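Local coordinates for protein nisin leader peptide-processing serine protease NisP (Lactococcus lactis subsp. lactis, PDB 4MZD) that probably acts as a subtilisin-like serine endopeptidase that cuts the leader peptide from the nisin precursor, the chain here holding its subtilase catalytic domain, at residues 94-100 with 198-204; 153-157 with 167-171. One frame throughout, in Å; residues are numbered along the deposited sequence.

Interaction 1 (94-100 with 198-204); sequences ISVGIID and NKVINIS
Gly97 is gripped through both its backbone polar atoms by the neighbouring strand: its N donates to Val200 O (2.9 Å), and its O accepts from Asn202 N (2.8 Å, 171° at the hydrogen). Two residues on, Ile99 N returns to Asn202 O at 3.0 Å, so Asn202 is held through both its N and its O, as in a parallel ladder. Glycine suits position 97 because a CB would crowd the amide carbon of Asn198, whose side chain folds back over the strand. That amide takes a hydrogen bond from Ser95: OG lies 2.7 Å from Asn198 OD1, approaching from above the carbonyl plane, and Asn171 ND2 also donates to OD1. On the Ile99 face, CD1 of Ile99 presses on Ile201 CG2 at a tight 3.5 Å and runs beside Ile203; Ala189, Ile190 and Ala193 of helix 183-195 lie over these branched side chains. On the other face, CG1 of Val96 meets CB of Asn202. With CG anti to the backbone N (chi1 -174°), the Asn202 amide donates from ND2 to Ser204 OG, while its OD1 bonds to Ser360 OG.

Beyond the ladder, a water accepts from Asn202 ND2 and Ser204 N, while Ile99 O and Asp100 OD2 compete for its protons; its oxygen is 2.8 Å from Asp100 OD2. The Asp100 OD1 atom bonds to His147 ND1, and Ser204 OG to Ser353 O. This pair thus delivers Asp100 to the predicted Asp-His-Ser charge relay at the C-terminal ends of the parallel strands of a subtilisin-like sheet.

Interaction 2 (153-157 with 167-171); sequences GQITA and GITVN
Thr156, in the last turn of the helix that begins at His147, meets the chain entering strand 169-174 through its backbone and both branches of its side chain. OG1 stands anti to the backbone N (chi1 -164°), and this rotation carries the hydroxyl to Ile168 O, to which it donates at 2.6 Å, in the carbonyl plane and on a lone pair. Ser113 OG is a further hydrogen-bonding partner of the same hydroxyl. The same torsion sets CG2 between the backbone N and the carbonyl carbon, where it faces CG1 of Val170 tip to tip at 3.9 Å. Threonine suits the place because one branch serves a buried carbonyl and the other an apolar neighbour.

The backbone adds a nearly straight bond from Gly167 N to Thr156 O (2.9 Å, 175° at the hydrogen), the donor tilted 29° from the carbonyl plane. Gly167 has a positive phi, which glycine adopts readily, as the chain turns toward the strand.

Beside this polar pair, CG2 of Ile155 touches CG2 of Ile168 at 3.8 Å and CG1 of Val170 at 4.1 Å, its side chain crossing both at a slant. The branch that does the touching is the methyl anti to the backbone N; CG1 and CD1 extend in another direction. Ile155 also packs on Val96 and Ile98 of strand 95-100, while Ile168 rests on Ala364 of helix 356-370. Beta-branched residues suit the interface because branching at CB restricts chi1 and sets methyls close to the backbone. The arrangement joins the end of the helix that starts with the predicted catalytic His147 to the next parallel strand, the helix-to-strand half of a beta-alpha-beta crossover (117-120, 147-156, 169-174) in the subtilisin-like alpha/beta fold.

Both contacts are buried and involve the central mixed sheet, in its parallel part, but interaction 1 lies deeper, its centre about 9 Å from the centre of the chain, against about 13 Å for the centre of interaction 2. Interaction 1 joins two strands by a backbone ladder and ends in the polar surroundings of the charge relay; interaction 2 joins a helix end to a strand by two hydrogen bonds and a methyl cluster. Strand 95-100, itself half of interaction 1, lies beside strand 169-174 of interaction 2, where Ile98 N probably bonds to Asn171 O (2.8 Å). Along the chain, 153-157 and 167-171 are nested within the loop that interaction 1 closes.

Interaction 1 (94-100 with 198-204)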
# COMPACT_ATOMS: atom_id res chain seq x y z
N ILE A 94 12.55 15.07 -1.78
CA ILE A 94 11.46 14.24 -1.26
C ILE A 94 11.64 12.81 -1.74
O ILE A 94 12.11 12.57 -2.86
CB ILE A 94 10.10 14.81 -1.74
CG1 ILE A 94 8.93 13.99 -1.20
CG2 ILE A 94 10.02 14.88 -3.26
CD1 ILE A 94 8.80 14.02 0.30
N SER A 95 11.27 11.85 -0.90
CA SER A 95 11.24 10.46 -1.35
C SER A 95 10.16 9.68 -0.63
O SER A 95 9.73 10.03 0.47
CB SER A 95 12.59 9.77 -1.14
OG SER A 95 12.93 9.75 0.24
N VAL A 96 9.74 8.60 -1.28
CA VAL A 96 8.85 7.63 -0.67
C VAL A 96 9.63 6.35 -0.40
O VAL A 96 10.31 5.84 -1.29
CB VAL A 96 7.64 7.31 -1.57
CG1 VAL A 96 6.73 6.30 -0.90
CG2 VAL A 96 6.87 8.58 -1.92
N GLY A 97 9.54 5.85 0.83
CA GLY A 97 10.12 4.56 1.15
C GLY A 97 9.09 3.48 0.93
O GLY A 97 8.01 3.52 1.51
N ILE A 98 9.41 2.51 0.07
CA ILE A 98 8.46 1.47 -0.29
C ILE A 98 8.81 0.18 0.44
O ILE A 98 9.86 -0.43 0.18
CB ILE A 98 8.43 1.20 -1.80
CG1 ILE A 98 8.29 2.50 -2.60
CG2 ILE A 98 7.29 0.25 -2.14
CD1 ILE A 98 8.38 2.28 -4.10
N ILE A 99 7.94 -0.23 1.35
CA ILE A 99 8.14 -1.44 2.14
C ILE A 99 7.30 -2.54 1.49
O ILE A 99 6.08 -2.56 1.61
CB ILE A 99 7.73 -1.20 3.60
CG1 ILE A 99 8.62 -0.10 4.21
CG2 ILE A 99 7.82 -2.49 4.40
CD1 ILE A 99 8.30 0.25 5.66
N ASP A 100 7.96 -3.42 0.75
CA ASP A 100 7.25 -4.33 -0.13
C ASP A 100 8.18 -5.45 -0.57
O ASP A 100 9.13 -5.78 0.15
CB ASP A 100 6.64 -3.54 -1.31
CG ASP A 100 5.35 -4.15 -1.81
OD1 ASP A 100 5.41 -5.25 -2.38
OD2 ASP A 100 4.28 -3.51 -1.65
N ASN A 198 13.01 9.16 4.50
CA ASN A 198 11.81 9.10 3.68
C ASN A 198 10.64 9.70 4.45
O ASN A 198 10.17 9.10 5.41
CB ASN A 198 11.46 7.66 3.34
CG ASN A 198 12.52 7.00 2.50
OD1 ASN A 198 12.63 7.25 1.30
ND2 ASN A 198 13.33 6.15 3.13
N LYS A 199 10.14 10.84 4.01
CA LYS A 199 9.07 11.48 4.77
C LYS A 199 7.70 10.84 4.56
O LYS A 199 6.79 11.08 5.34
CB LYS A 199 9.05 12.98 4.52
CG LYS A 199 10.33 13.68 4.99
CD LYS A 199 10.71 13.33 6.43
CE LYS A 199 12.11 13.85 6.79
NZ LYS A 199 12.54 13.48 8.18
N VAL A 200 7.58 10.02 3.51
CA VAL A 200 6.39 9.21 3.28
C VAL A 200 6.83 7.76 3.14
O VAL A 200 7.80 7.47 2.44
CB VAL A 200 5.62 9.66 2.02
CG1 VAL A 200 4.38 8.80 1.81
CG2 VAL A 200 5.26 11.15 2.11
N ILE A 201 6.14 6.86 3.85
CA ILE A 201 6.47 5.44 3.87
C ILE A 201 5.22 4.66 3.46
O ILE A 201 4.16 4.80 4.08
CB ILE A 201 6.93 5.02 5.29
CG1 ILE A 201 8.20 5.78 5.69
CG2 ILE A 201 7.15 3.53 5.38
CD1 ILE A 201 8.61 5.63 7.14
N ASN A 202 5.35 3.86 2.41
CA ASN A 202 4.24 3.11 1.82
C ASN A 202 4.28 1.65 2.23
O ASN A 202 5.29 0.98 2.00
CB ASN A 202 4.33 3.21 0.28
CG ASN A 202 3.13 2.59 -0.42
OD1 ASN A 202 2.18 3.29 -0.76
ND2 ASN A 202 3.15 1.28 -0.62
N ILE A 203 3.19 1.17 2.83
CA ILE A 203 3.09 -0.23 3.24
C ILE A 203 1.84 -0.88 2.62
O ILE A 203 0.73 -0.81 3.17
CB ILE A 203 3.07 -0.39 4.78
CG1 ILE A 203 4.20 0.42 5.42
CG2 ILE A 203 3.16 -1.86 5.15
CD1 ILE A 203 4.29 0.23 6.91
N SER A 204 2.03 -1.51 1.47
CA SER A 204 0.94 -2.18 0.75
C SER A 204 0.81 -3.65 1.16
O SER A 204 0.74 -4.55 0.32
CB SER A 204 1.17 -2.06 -0.76
OG SER A 204 0.94 -0.73 -1.20
O HOH W 1 11.52 12.57 2.00
O HOH W 2 4.40 -1.25 -0.08

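Interaction 2 (153-157 with 167-171)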
# COMPACT_ATOMS: atom_id res chain seq x y z
N GLY A 153 5.49 1.41 -9.54
CA GLY A 153 5.02 2.09 -10.73
C GLY A 153 3.89 3.06 -10.44
O GLY A 153 3.82 4.14 -11.04
N GLN A 154 3.00 2.68 -9.52
CA GLN A 154 1.89 3.55 -9.16
C GLN A 154 2.36 4.86 -8.53
O GLN A 154 1.68 5.88 -8.64
CB GLN A 154 0.94 2.83 -8.20
CG GLN A 154 0.25 1.65 -8.83
CD GLN A 154 -0.65 2.08 -9.94
OE1 GLN A 154 -1.66 2.73 -9.70
NE2 GLN A 154 -0.26 1.79 -11.19
N ILE A 155 3.50 4.82 -7.84
CA ILE A 155 4.06 6.02 -7.26
C ILE A 155 4.77 6.88 -8.30
O ILE A 155 4.51 8.08 -8.38
CB ILE A 155 5.06 5.70 -6.12
CG1 ILE A 155 4.41 4.81 -5.06
CG2 ILE A 155 5.58 6.97 -5.49
CD1 ILE A 155 5.35 4.34 -3.98
N THR A 156 5.66 6.27 -9.08
CA THR A 156 6.72 7.03 -9.72
C THR A 156 6.97 6.73 -11.20
O THR A 156 7.84 7.35 -11.80
CB THR A 156 8.04 6.85 -8.94
OG1 THR A 156 8.97 7.85 -9.33
CG2 THR A 156 8.66 5.46 -9.16
N ALA A 157 6.23 5.80 -11.81
CA ALA A 157 6.52 5.48 -13.21
C ALA A 157 6.57 6.75 -14.04
O ALA A 157 5.72 7.64 -13.91
CB ALA A 157 5.51 4.51 -13.77
N GLY A 167 8.59 10.12 -11.60
CA GLY A 167 9.99 10.40 -11.34
C GLY A 167 10.34 10.76 -9.90
O GLY A 167 11.51 10.97 -9.60
N ILE A 168 9.35 10.83 -9.01
CA ILE A 168 9.66 11.12 -7.61
C ILE A 168 10.57 10.02 -7.05
O ILE A 168 10.44 8.85 -7.39
CB ILE A 168 8.38 11.31 -6.77
CG1 ILE A 168 8.65 12.14 -5.52
CG2 ILE A 168 7.73 9.96 -6.42
CD1 ILE A 168 7.39 12.71 -4.91
N THR A 169 11.51 10.40 -6.20
CA THR A 169 12.48 9.45 -5.69
C THR A 169 11.82 8.39 -4.82
O THR A 169 11.01 8.70 -3.95
CB THR A 169 13.58 10.17 -4.90
OG1 THR A 169 14.20 11.15 -5.74
CG2 THR A 169 14.64 9.20 -4.42
N VAL A 170 12.17 7.13 -5.08
CA VAL A 170 11.73 6.03 -4.23
C VAL A 170 12.93 5.25 -3.70
O VAL A 170 13.90 4.99 -4.43
CB VAL A 170 10.75 5.08 -4.96
CG1 VAL A 170 9.49 5.83 -5.32
CG2 VAL A 170 11.39 4.44 -6.18
N ASN A 171 12.85 4.91 -2.41
CA ASN A 171 13.84 4.08 -1.75
C ASN A 171 13.17 2.77 -1.36
O ASN A 171 11.98 2.75 -1.07
CB ASN A 171 14.43 4.81 -0.55
CG ASN A 171 15.27 6.01 -0.96
OD1 ASN A 171 16.17 5.89 -1.77
ND2 ASN A 171 14.94 7.16 -0.41